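Local coordinates for ribose ABC transporter, substrate binding protein (Conexibacter woesei, PDB 4KQ9) that probably binds a carbohydrate, possibly ribose, as the soluble receptor of an ABC-type sugar import system, at residues 275-280 against 285-290; 124-129 against 218-223; 79-84 against 91-96; 36-41 against 257-262. The protein carries 1 engineered substitution. One frame throughout, in Å; residues are numbered along the deposited sequence.

Contacts 3 and 4 belong to the lobe built on the six-stranded parallel sheet, contacts 1 and 2 to the lobe with the four-stranded one. The centres of contacts 3 and 4 are about 17 Å apart, and the two touch where Ile92 CD1 lies 3.8 Å from Val257 CG1; contact 3 is nested in the chain loop that contact 4 closes. Contacts 1 and 2 have centres about 19 Å apart and do not touch. Contacts 2 and 4 are the most distant pair, about 44 Å between centres. Glycerol, probably from the crystallisation liquor, lies about 3 Å from the side chain of Leu93 in contact 3, and Asp96 OD2 is hydrogen-bonded to glycerol.

Contact 1: residues 275-280 against 285-290; sequences PVIEID and DRVMSG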
loop_
_atom_site.group_PDB
_atom_site.type_symbol
_atom_site.label_atom_id
_atom_site.label_comp_id
_atom_site.label_asym_id
_atom_site.label_seq_id
_atom_site.Cartn_x
_atom_site.Cartn_y
_atom_site.Cartn_z
ATOM N N PRO A 275 7.280 1.595 -7.244
ATOM C CA PRO A 275 8.233 2.138 -6.307
ATOM C C PRO A 275 7.628 2.414 -4.931
ATOM O O PRO A 275 6.461 2.693 -4.790
ATOM C CB PRO A 275 8.711 3.435 -6.950
ATOM C CG PRO A 275 8.079 3.568 -8.225
ATOM C CD PRO A 275 7.050 2.486 -8.369
ATOM N N VAL A 276 8.437 2.187 -3.915
ATOM C CA VAL A 276 8.138 2.628 -2.550
ATOM C C VAL A 276 9.321 3.485 -2.081
ATOM O O VAL A 276 10.439 3.295 -2.597
ATOM C CB VAL A 276 7.923 1.447 -1.593
ATOM C CG1 VAL A 276 6.822 0.541 -2.054
ATOM C CG2 VAL A 276 9.196 0.644 -1.297
ATOM N N ILE A 277 9.056 4.424 -1.176
ATOM C CA ILE A 277 10.031 5.359 -0.665
ATOM C C ILE A 277 9.971 5.382 0.864
ATOM O O ILE A 277 8.901 5.603 1.412
ATOM C CB ILE A 277 9.833 6.782 -1.182
ATOM C CG1 ILE A 277 10.065 6.823 -2.684
ATOM C CG2 ILE A 277 10.876 7.681 -0.573
ATOM C CD1 ILE A 277 9.934 8.151 -3.359
ATOM N N GLU A 278 11.087 5.107 1.507
ATOM C CA GLU A 278 11.268 5.202 2.973
ATOM C C GLU A 278 11.578 6.626 3.407
ATOM O O GLU A 278 12.424 7.332 2.776
ATOM C CB GLU A 278 12.509 4.413 3.406
ATOM C CG GLU A 278 12.508 2.977 3.024
ATOM C CD GLU A 278 13.867 2.293 3.273
ATOM O OE1 GLU A 278 14.364 2.264 4.429
ATOM O OE2 GLU A 278 14.444 1.762 2.294
ATOM N N ILE A 279 10.986 7.024 4.534
ATOM C CA ILE A 279 11.086 8.362 5.043
ATOM C C ILE A 279 11.477 8.203 6.498
ATOM O O ILE A 279 10.707 7.595 7.225
ATOM C CB ILE A 279 9.706 9.020 4.975
ATOM C CG1 ILE A 279 9.136 8.903 3.573
ATOM C CG2 ILE A 279 9.781 10.469 5.406
ATOM C CD1 ILE A 279 7.945 9.768 3.389
ATOM N N ASP A 280 12.659 8.688 6.916
ATOM C CA ASP A 280 13.064 8.609 8.310
ATOM C C ASP A 280 13.415 9.981 8.850
ATOM O O ASP A 280 13.432 10.975 8.114
ATOM C CB ASP A 280 14.111 7.526 8.553
ATOM C CG ASP A 280 15.513 7.906 8.012
ATOM O OD1 ASP A 280 16.032 8.965 8.411
ATOM O OD2 ASP A 280 16.077 7.133 7.212
ATOM N N ASP A 285 13.224 15.521 5.153
ATOM C CA ASP A 285 13.123 16.815 4.461
ATOM C C ASP A 285 13.882 16.794 3.086
ATOM O O ASP A 285 13.347 17.258 2.077
ATOM C CB ASP A 285 13.553 17.959 5.417
ATOM C CG ASP A 285 12.645 18.041 6.705
ATOM O OD1 ASP A 285 11.373 18.093 6.584
ATOM O OD2 ASP A 285 13.222 18.014 7.830
ATOM N N ARG A 286 15.056 16.199 3.052
ATOM C CA ARG A 286 15.806 15.992 1.808
ATOM C C ARG A 286 15.010 15.125 0.857
ATOM O O ARG A 286 14.784 15.476 -0.298
ATOM C CB ARG A 286 17.118 15.277 2.060
ATOM C CG ARG A 286 18.278 16.114 2.546
ATOM C CD ARG A 286 19.514 15.202 2.773
ATOM N NE ARG A 286 19.736 14.909 4.197
ATOM C CZ ARG A 286 20.229 13.776 4.695
ATOM N NH1 ARG A 286 20.371 13.646 6.009
ATOM N NH2 ARG A 286 20.576 12.768 3.907
ATOM N N VAL A 287 14.531 13.998 1.350
ATOM C CA VAL A 287 13.769 13.103 0.476
ATOM C C VAL A 287 12.581 13.829 -0.117
ATOM O O VAL A 287 12.301 13.833 -1.368
ATOM C CB VAL A 287 13.346 11.855 1.243
ATOM C CG1 VAL A 287 12.242 11.141 0.511
ATOM C CG2 VAL A 287 14.529 10.950 1.484
HETATM N N MSE A 288 11.869 14.521 0.749
HETATM C CA MSE A 288 10.616 15.104 0.307
HETATM C C MSE A 288 10.729 16.293 -0.619
HETATM O O MSE A 288 9.731 16.680 -1.254
HETATM C CB MSE A 288 9.738 15.427 1.522
HETATM C CG MSE A 288 9.055 14.130 2.017
HETATM SE SE MSE A 288 7.840 14.721 3.486
HETATM C CE MSE A 288 6.292 15.467 2.501
ATOM N N SER A 289 11.907 16.872 -0.740
ATOM C CA SER A 289 12.091 17.963 -1.680
ATOM C C SER A 289 12.650 17.483 -3.020
ATOM O O SER A 289 12.813 18.277 -3.952
ATOM C CB SER A 289 13.021 18.964 -1.058
ATOM O OG SER A 289 14.208 18.290 -0.708
ATOM N N GLY A 290 12.937 16.182 -3.105
ATOM C CA GLY A 290 13.455 15.550 -4.310
ATOM C C GLY A 290 12.451 15.168 -5.406
ATOM O O GLY A 290 11.204 15.116 -5.250
#
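Val287 has one flat group near it across this contact, the peptide carbonyl of Glu278, whose oxygen end comes only loosely near: Glu278 O is 4.4 Å from Val287 CG2. The closer approach is between aliphatic branches, with Ile277 CG2 3.9 Å from Val287 CG1. Both of these methyls stand anti to their own backbone N (chi1 163° for Val287), and the two side chains slide past one another in opposite directions. Ile277 thus offers its short branch to the helix. Strand 277-280 is one half of a two-stranded antiparallel sheet with 241-244. It follows directly on the third passage of the chain between lobes, as in other type I periplasmic binding proteins, and the short helix 284-289 folds back against it. Behind the Ile277-Val287 pair, Ile279 and Met288 come less close, Ile279 CD1 lying 4.7 Å from Met288 CG; the two share Trp293 and Leu231 as neighbours. Ile277 also touches Cys296, which is joined by a disulfide to Cys246. At the far end of the helix Gly290 N bonds to Val287 O at 3.0 Å, and Gly290 serves as N-cap of helix 291-297.

Contact 2: residues 124-129 against 218-223; sequences ADRLGD and KIMVVG. Engineered in segment 218-223: Met220 (natural residue Val).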
loop_
_atom_site.group_PDB
_atom_site.type_symbol
_atom_site.label_atom_id
_atom_site.label_comp_id
_atom_site.label_asym_id
_atom_site.label_seq_id
_atom_site.Cartn_x
_atom_site.Cartn_y
_atom_site.Cartn_z
ATOM N N ALA A 124 16.905 -3.299 12.465
ATOM C CA ALA A 124 18.132 -4.077 12.613
ATOM C C ALA A 124 19.421 -3.193 12.537
ATOM O O ALA A 124 20.249 -3.266 13.411
ATOM C CB ALA A 124 18.158 -5.238 11.643
ATOM N N ASP A 125 19.539 -2.292 11.575
ATOM C CA ASP A 125 20.729 -1.472 11.501
ATOM C C ASP A 125 20.893 -0.577 12.735
ATOM O O ASP A 125 22.002 -0.140 13.017
ATOM C CB ASP A 125 20.757 -0.629 10.197
ATOM C CG ASP A 125 20.897 -1.497 8.955
ATOM O OD1 ASP A 125 21.259 -2.686 9.068
ATOM O OD2 ASP A 125 20.594 -1.007 7.860
ATOM N N ARG A 126 19.811 -0.271 13.461
ATOM C CA ARG A 126 19.907 0.769 14.429
ATOM C C ARG A 126 19.832 0.313 15.841
ATOM O O ARG A 126 20.180 1.084 16.720
ATOM C CB ARG A 126 18.864 1.855 14.177
ATOM C CG ARG A 126 19.284 2.706 13.017
ATOM C CD ARG A 126 18.172 3.576 12.518
ATOM N NE ARG A 126 18.561 4.199 11.265
ATOM C CZ ARG A 126 18.759 3.561 10.117
ATOM N NH1 ARG A 126 18.612 2.259 10.009
ATOM N NH2 ARG A 126 19.108 4.264 9.042
ATOM N N LEU A 127 19.411 -0.917 16.061
ATOM C CA LEU A 127 19.104 -1.410 17.391
ATOM C C LEU A 127 20.374 -1.653 18.211
ATOM O O LEU A 127 21.314 -2.193 17.656
ATOM C CB LEU A 127 18.363 -2.759 17.265
ATOM C CG LEU A 127 17.174 -3.074 18.176
ATOM C CD1 LEU A 127 16.375 -1.876 18.645
ATOM C CD2 LEU A 127 16.231 -4.015 17.457
ATOM N N GLY A 128 20.383 -1.298 19.513
ATOM C CA GLY A 128 21.458 -1.709 20.465
ATOM C C GLY A 128 21.711 -3.218 20.485
ATOM O O GLY A 128 20.959 -3.983 19.879
ATOM N N ASP A 129 22.749 -3.666 21.197
ATOM C CA ASP A 129 23.249 -5.067 21.054
ATOM C C ASP A 129 22.291 -6.185 21.516
ATOM O O ASP A 129 22.109 -7.166 20.798
ATOM C CB ASP A 129 24.625 -5.257 21.744
ATOM C CG ASP A 129 25.806 -4.784 20.879
ATOM O OD1 ASP A 129 25.676 -3.763 20.156
ATOM O OD2 ASP A 129 26.877 -5.436 20.940
ATOM N N LYS A 218 12.943 6.846 22.154
ATOM C CA LYS A 218 13.650 5.788 22.869
ATOM C C LYS A 218 13.279 4.375 22.328
ATOM O O LYS A 218 14.055 3.406 22.369
ATOM C CB LYS A 218 13.277 5.867 24.344
ATOM C CG LYS A 218 14.157 4.983 25.223
ATOM C CD LYS A 218 13.625 3.565 25.343
ATOM N N ILE A 219 12.049 4.241 21.898
ATOM C CA ILE A 219 11.619 3.013 21.234
ATOM C C ILE A 219 11.429 3.376 19.790
ATOM O O ILE A 219 10.720 4.337 19.465
ATOM C CB ILE A 219 10.278 2.514 21.813
ATOM C CG1 ILE A 219 10.439 2.049 23.278
ATOM C CG2 ILE A 219 9.722 1.396 20.974
ATOM C CD1 ILE A 219 9.143 1.831 24.001
HETATM N N MSE A 220 12.041 2.630 18.894
HETATM C CA MSE A 220 11.900 2.974 17.465
HETATM C C MSE A 220 10.571 2.455 16.925
HETATM O O MSE A 220 10.306 1.263 16.945
HETATM C CB MSE A 220 13.002 2.339 16.611
HETATM C CG MSE A 220 14.350 3.006 16.873
HETATM SE SE MSE A 220 15.548 2.202 15.497
HETATM C CE MSE A 220 15.602 0.494 16.289
ATOM N N VAL A 221 9.749 3.342 16.418
ATOM C CA VAL A 221 8.436 2.962 15.852
ATOM C C VAL A 221 8.451 3.133 14.330
ATOM O O VAL A 221 8.865 4.196 13.857
ATOM C CB VAL A 221 7.394 3.925 16.421
ATOM C CG1 VAL A 221 6.096 3.812 15.698
ATOM C CG2 VAL A 221 7.282 3.716 17.951
ATOM N N VAL A 222 8.018 2.102 13.588
ATOM C CA VAL A 222 8.005 2.081 12.137
ATOM C C VAL A 222 6.610 1.641 11.643
ATOM O O VAL A 222 5.945 0.743 12.234
ATOM C CB VAL A 222 9.123 1.185 11.530
ATOM C CG1 VAL A 222 10.545 1.455 12.134
ATOM C CG2 VAL A 222 8.783 -0.260 11.729
ATOM N N GLY A 223 6.171 2.282 10.580
ATOM C CA GLY A 223 4.812 2.075 9.998
ATOM C C GLY A 223 4.865 2.156 8.474
ATOM O O GLY A 223 5.946 2.208 7.920
#
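Leu127 and Met220 mark the closest backbone approach, their CA atoms 8.4 Å apart, where the C-terminal end of helix 112-126 meets the start of strand 220-222, one of the two edge strands of the four-stranded parallel sheet. At that spacing it is side chains that close the distance. Met220, an engineered selenomethionine in place of the natural valine, reaches across with both its selenium and its terminal methyl. SE lies 3.6 Å from Arg126 CB, alongside the root of that side chain. The bend at chi3 (-71°) then carries CE on to Leu127, where Met220 CE and Leu127 CD1 are only 3.4 Å apart, tighter than usual van der Waals contact. Leu127 itself is in an unusual conformation, with chi1 (-139°) and chi2 both away from their staggered values, and the two side chains cross obliquely. Arg126 touches the methionine chiefly through CB: its guanidinium leads away to Tyr122 in its own helix, with NH1 hydrogen-bonded to Tyr122 O and a cation-pi contact to the ring. Around the methionine, Ala193 and Ile123 add further apolar neighbours, and Ile161 lies against Leu127. The junction between helix end and edge strand is therefore apolar, resting on dispersion between methyl, methylene and selenium; and since valine has neither SE nor CE, both close approaches belong to the engineered residue.

Contact 3: residues 79-84 against 91-96; sequences PTIKGA and VILLAD
Ile81 and Ala84, one turn apart on helix 78-86, receive Val91 between them, in the beta-alpha-beta unit formed by strand 66-69, this helix and strand 91-94. The helix runs roughly antiparallel to the strand it covers, at 145° between their directions, with axes 9.9 Å apart at closest approach. Val91 is the bump that fills the shallow hollow on the helix surface, and its two methyls divide the work. CG1, anti to the backbone N (chi1 175°), goes to the isoleucine, with Val91 CG1 3.8 Å from Ile81 CG2. The other branch faces the small residue, Val91 CG2 being 4.1 Å from Ala84 CB. Ile81 and Val91 cross at about a right angle; the short branch of Ile81 meets a valine methyl, and its longer arm reaches farther along the strand. All four touching residues are buried. Helix 49-61 packs beside the helix, touching Ala84 through Val60, while on the other side of the strand Ile92 meets helix 247-264. The long arm of Ile81 extends toward Leu93, the next residue on this side of the strand, and Ile81 CD1 ends 4.3 Å from Leu93 CD2.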
loop_
_atom_site.group_PDB
_atom_site.type_symbol
_atom_site.label_atom_id
_atom_site.label_comp_id
_atom_site.label_asym_id
_atom_site.label_seq_id
_atom_site.Cartn_x
_atom_site.Cartn_y
_atom_site.Cartn_z
ATOM N N PRO A 79 -15.280 -13.648 -9.417
ATOM C CA PRO A 79 -16.185 -14.021 -10.516
ATOM C C PRO A 79 -16.448 -12.904 -11.510
ATOM O O PRO A 79 -16.408 -13.088 -12.712
ATOM C CB PRO A 79 -17.490 -14.380 -9.773
ATOM C CG PRO A 79 -17.010 -14.894 -8.475
ATOM C CD PRO A 79 -15.849 -14.003 -8.113
ATOM N N THR A 80 -16.698 -11.732 -10.991
ATOM C CA THR A 80 -16.921 -10.576 -11.816
ATOM C C THR A 80 -15.689 -10.206 -12.686
ATOM O O THR A 80 -15.786 -9.976 -13.868
ATOM C CB THR A 80 -17.259 -9.380 -10.907
ATOM O OG1 THR A 80 -18.091 -9.822 -9.826
ATOM C CG2 THR A 80 -17.934 -8.269 -11.701
ATOM N N ILE A 81 -14.511 -10.151 -12.093
ATOM C CA ILE A 81 -13.362 -9.704 -12.881
ATOM C C ILE A 81 -13.016 -10.830 -13.905
ATOM O O ILE A 81 -12.797 -10.579 -15.072
ATOM C CB ILE A 81 -12.212 -9.318 -11.952
ATOM C CG1 ILE A 81 -12.636 -8.064 -11.182
ATOM C CG2 ILE A 81 -10.945 -9.106 -12.782
ATOM C CD1 ILE A 81 -11.785 -7.744 -9.973
ATOM N N LYS A 82 -13.057 -12.076 -13.461
ATOM C CA LYS A 82 -12.971 -13.230 -14.371
ATOM C C LYS A 82 -13.991 -13.116 -15.505
ATOM O O LYS A 82 -13.709 -13.445 -16.673
ATOM C CB LYS A 82 -13.196 -14.508 -13.588
ATOM C CG LYS A 82 -12.771 -15.747 -14.329
ATOM C CD LYS A 82 -12.600 -16.944 -13.403
ATOM C CE LYS A 82 -13.903 -17.697 -13.186
ATOM N NZ LYS A 82 -13.639 -19.106 -12.784
ATOM N N GLY A 83 -15.160 -12.587 -15.178
ATOM C CA GLY A 83 -16.179 -12.390 -16.184
ATOM C C GLY A 83 -15.792 -11.372 -17.205
ATOM O O GLY A 83 -16.043 -11.580 -18.400
ATOM N N ALA A 84 -15.202 -10.246 -16.749
ATOM C CA ALA A 84 -14.736 -9.188 -17.662
ATOM C C ALA A 84 -13.637 -9.668 -18.666
ATOM O O ALA A 84 -13.631 -9.302 -19.853
ATOM C CB ALA A 84 -14.221 -8.007 -16.858
ATOM N N VAL A 91 -7.827 -6.507 -18.367
ATOM C CA VAL A 91 -7.988 -5.998 -17.006
ATOM C C VAL A 91 -6.639 -5.835 -16.308
ATOM O O VAL A 91 -5.839 -6.740 -16.327
ATOM C CB VAL A 91 -8.778 -6.983 -16.177
ATOM C CG1 VAL A 91 -8.873 -6.552 -14.725
ATOM C CG2 VAL A 91 -10.170 -7.168 -16.778
ATOM N N ILE A 92 -6.432 -4.723 -15.621
ATOM C CA ILE A 92 -5.235 -4.552 -14.815
ATOM C C ILE A 92 -5.745 -4.402 -13.382
ATOM O O ILE A 92 -6.591 -3.567 -13.133
ATOM C CB ILE A 92 -4.402 -3.317 -15.224
ATOM C CG1 ILE A 92 -3.781 -3.537 -16.623
ATOM C CG2 ILE A 92 -3.292 -3.047 -14.182
ATOM C CD1 ILE A 92 -3.064 -2.293 -17.144
ATOM N N LEU A 93 -5.201 -5.177 -12.473
ATOM C CA LEU A 93 -5.423 -4.964 -11.082
ATOM C C LEU A 93 -4.444 -3.912 -10.563
ATOM O O LEU A 93 -3.261 -3.876 -10.962
ATOM C CB LEU A 93 -5.244 -6.263 -10.297
ATOM C CG LEU A 93 -6.176 -7.327 -10.827
ATOM C CD1 LEU A 93 -5.716 -8.659 -10.290
ATOM C CD2 LEU A 93 -7.615 -6.941 -10.475
ATOM N N LEU A 94 -4.914 -3.088 -9.633
ATOM C CA LEU A 94 -4.144 -1.907 -9.239
ATOM C C LEU A 94 -4.173 -1.748 -7.722
ATOM O O LEU A 94 -5.254 -1.709 -7.137
ATOM C CB LEU A 94 -4.695 -0.676 -9.971
ATOM C CG LEU A 94 -3.979 0.624 -9.672
ATOM C CD1 LEU A 94 -2.498 0.562 -9.884
ATOM C CD2 LEU A 94 -4.502 1.807 -10.447
ATOM N N ALA A 95 -2.985 -1.676 -7.124
ATOM C CA ALA A 95 -2.672 -1.557 -5.659
ATOM C C ALA A 95 -2.895 -2.816 -4.807
ATOM O O ALA A 95 -2.106 -3.138 -3.887
ATOM C CB ALA A 95 -3.349 -0.350 -5.038
ATOM N N ASP A 96 -3.980 -3.504 -5.097
ATOM C CA ASP A 96 -4.344 -4.737 -4.461
ATOM C C ASP A 96 -4.784 -5.764 -5.499
ATOM O O ASP A 96 -5.408 -5.428 -6.530
ATOM C CB ASP A 96 -5.494 -4.517 -3.470
ATOM C CG ASP A 96 -5.074 -3.708 -2.255
ATOM O OD1 ASP A 96 -4.267 -4.218 -1.416
ATOM O OD2 ASP A 96 -5.553 -2.550 -2.159
#

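Contact 4: residues 36-41 against 257-262; sequences RRLDFD and VMADYL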
loop_
_atom_site.group_PDB
_atom_site.type_symbol
_atom_site.label_atom_id
_atom_site.label_comp_id
_atom_site.label_asym_id
_atom_site.label_seq_id
_atom_site.Cartn_x
_atom_site.Cartn_y
_atom_site.Cartn_z
ATOM N N ARG A 36 -1.611 10.477 -22.484
ATOM C CA ARG A 36 -1.690 9.400 -23.480
ATOM C C ARG A 36 -2.935 9.558 -24.392
ATOM O O ARG A 36 -3.180 8.722 -25.267
ATOM C CB ARG A 36 -1.763 8.058 -22.759
ATOM C CG ARG A 36 -0.545 7.680 -21.928
ATOM C CD ARG A 36 0.734 7.811 -22.728
ATOM N NE ARG A 36 0.793 6.825 -23.813
ATOM C CZ ARG A 36 1.381 5.623 -23.723
ATOM N NH1 ARG A 36 1.940 5.214 -22.593
ATOM N NH2 ARG A 36 1.434 4.820 -24.779
ATOM N N ARG A 37 -3.745 10.562 -24.116
ATOM C CA ARG A 37 -4.946 10.897 -24.880
ATOM C C ARG A 37 -6.040 9.853 -24.914
ATOM O O ARG A 37 -6.722 9.697 -25.917
ATOM C CB ARG A 37 -4.567 11.350 -26.292
ATOM C CG ARG A 37 -3.820 12.669 -26.251
ATOM C CD ARG A 37 -3.764 13.392 -27.587
ATOM N NE ARG A 37 -2.760 12.779 -28.426
ATOM C CZ ARG A 37 -2.950 12.332 -29.664
ATOM N NH1 ARG A 37 -1.923 11.772 -30.294
ATOM N NH2 ARG A 37 -4.123 12.456 -30.301
ATOM N N LEU A 38 -6.245 9.186 -23.787
ATOM C CA LEU A 38 -7.295 8.228 -23.636
ATOM C C LEU A 38 -8.639 8.889 -23.334
ATOM O O LEU A 38 -8.683 9.949 -22.742
ATOM C CB LEU A 38 -7.004 7.304 -22.433
ATOM C CG LEU A 38 -5.736 6.478 -22.485
ATOM C CD1 LEU A 38 -5.503 5.844 -21.111
ATOM C CD2 LEU A 38 -5.935 5.394 -23.520
ATOM N N ASP A 39 -9.724 8.235 -23.729
ATOM C CA ASP A 39 -11.041 8.532 -23.179
ATOM C C ASP A 39 -11.201 7.761 -21.873
ATOM O O ASP A 39 -11.465 6.542 -21.865
ATOM C CB ASP A 39 -12.179 8.188 -24.161
ATOM C CG ASP A 39 -13.551 8.499 -23.578
ATOM O OD1 ASP A 39 -13.654 9.411 -22.732
ATOM O OD2 ASP A 39 -14.528 7.822 -23.936
ATOM N N PHE A 40 -11.067 8.486 -20.765
ATOM C CA PHE A 40 -10.832 7.871 -19.448
ATOM C C PHE A 40 -11.892 8.247 -18.407
ATOM O O PHE A 40 -12.114 9.415 -18.123
ATOM C CB PHE A 40 -9.416 8.220 -18.939
ATOM C CG PHE A 40 -9.090 7.653 -17.554
ATOM C CD1 PHE A 40 -8.974 6.307 -17.354
ATOM C CD2 PHE A 40 -8.901 8.485 -16.458
ATOM C CE1 PHE A 40 -8.719 5.787 -16.093
ATOM C CE2 PHE A 40 -8.615 7.976 -15.220
ATOM C CZ PHE A 40 -8.519 6.626 -15.036
ATOM N N ASP A 41 -12.522 7.265 -17.812
ATOM C CA ASP A 41 -13.398 7.526 -16.693
ATOM C C ASP A 41 -12.975 6.803 -15.440
ATOM O O ASP A 41 -12.529 5.692 -15.505
ATOM C CB ASP A 41 -14.807 7.052 -17.017
ATOM C CG ASP A 41 -15.630 8.138 -17.682
ATOM O OD1 ASP A 41 -15.238 8.614 -18.788
ATOM O OD2 ASP A 41 -16.647 8.538 -17.066
ATOM N N VAL A 257 0.918 1.312 -18.683
ATOM C CA VAL A 257 0.823 -0.083 -19.028
ATOM C C VAL A 257 -0.359 -0.354 -19.975
ATOM O O VAL A 257 -0.218 -0.923 -21.000
ATOM C CB VAL A 257 0.770 -0.946 -17.770
ATOM C CG1 VAL A 257 0.553 -2.374 -18.138
ATOM C CG2 VAL A 257 2.074 -0.798 -17.024
HETATM N N MSE A 258 -1.515 0.086 -19.596
HETATM C CA MSE A 258 -2.665 -0.085 -20.432
HETATM C C MSE A 258 -2.511 0.614 -21.746
HETATM O O MSE A 258 -2.787 0.000 -22.784
HETATM C CB MSE A 258 -3.920 0.424 -19.741
HETATM C CG MSE A 258 -5.187 0.295 -20.577
HETATM SE SE MSE A 258 -5.681 -1.622 -20.722
HETATM C CE MSE A 258 -6.442 -1.847 -18.971
ATOM N N ALA A 259 -2.080 1.870 -21.771
ATOM C CA ALA A 259 -1.950 2.558 -23.079
ATOM C C ALA A 259 -0.885 1.917 -24.002
ATOM O O ALA A 259 -1.119 1.767 -25.217
ATOM C CB ALA A 259 -1.721 4.037 -22.909
ATOM N N ASP A 260 0.220 1.431 -23.446
ATOM C CA ASP A 260 1.207 0.774 -24.266
ATOM C C ASP A 260 0.631 -0.530 -24.838
ATOM O O ASP A 260 0.916 -0.874 -26.004
ATOM C CB ASP A 260 2.503 0.428 -23.527
ATOM C CG ASP A 260 3.373 1.642 -23.189
ATOM O OD1 ASP A 260 3.183 2.747 -23.747
ATOM O OD2 ASP A 260 4.286 1.478 -22.335
ATOM N N TYR A 261 -0.085 -1.300 -24.024
ATOM C CA TYR A 261 -0.724 -2.515 -24.533
ATOM C C TYR A 261 -1.758 -2.201 -25.649
ATOM O O TYR A 261 -1.776 -2.894 -26.706
ATOM C CB TYR A 261 -1.407 -3.276 -23.438
ATOM C CG TYR A 261 -2.155 -4.493 -23.872
ATOM C CD1 TYR A 261 -1.472 -5.577 -24.312
ATOM C CD2 TYR A 261 -3.565 -4.583 -23.787
ATOM C CE1 TYR A 261 -2.111 -6.716 -24.716
ATOM C CE2 TYR A 261 -4.232 -5.729 -24.221
ATOM C CZ TYR A 261 -3.467 -6.799 -24.668
ATOM O OH TYR A 261 -3.999 -8.019 -25.035
ATOM N N LEU A 262 -2.612 -1.212 -25.429
ATOM C CA LEU A 262 -3.599 -0.833 -26.475
ATOM C C LEU A 262 -2.922 -0.327 -27.767
ATOM O O LEU A 262 -3.441 -0.518 -28.864
ATOM C CB LEU A 262 -4.584 0.156 -25.964
ATOM C CG LEU A 262 -5.520 -0.303 -24.850
ATOM C CD1 LEU A 262 -6.369 0.893 -24.418
ATOM C CD2 LEU A 262 -6.402 -1.491 -25.184
HETATM O O HOH W 1 4.808 3.943 -21.696
#
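Arg36 lies flat on Ala259 and grips Asp260 at its edge, which makes one end of this contact tight. Ala259 CB sits beneath the centre of the guanidinium, 3.6 Å from Arg36 CZ. Bends at chi2 and chi3 (-51° and -67°) fold the chain over that methyl and present both terminal nitrogens to a single carboxylate oxygen: Arg36 NH2 reaches Asp260 OD1 at 2.9 Å, nearly along its C-O axis, and Arg36 NH1 reaches it at 3.0 Å from above the carboxylate plane. The two planes stand 50° apart. On the outer side a water takes over part of the link, donating to Asp260 OD2 at 2.6 Å but accepting only a weak bond from Arg36 NH1. Packing is looser at Leu38, its CD2 4.5 Å from Ala259 CB. The guanidinium also bridges Asp256 and Glu263, so an alanine here would probably leave three acidic side chains without their shared positive partner and strip its cover from the Ala259 methyl. Arg37 closes helix 20-35 with a Schellman motif and turns the chain into edge strand 39-45 of the six-stranded sheet; helix 247-264 flanks this corner, with Leu38 and Phe40 against Ile255 and Leu262 against Val10 of strand 9-15.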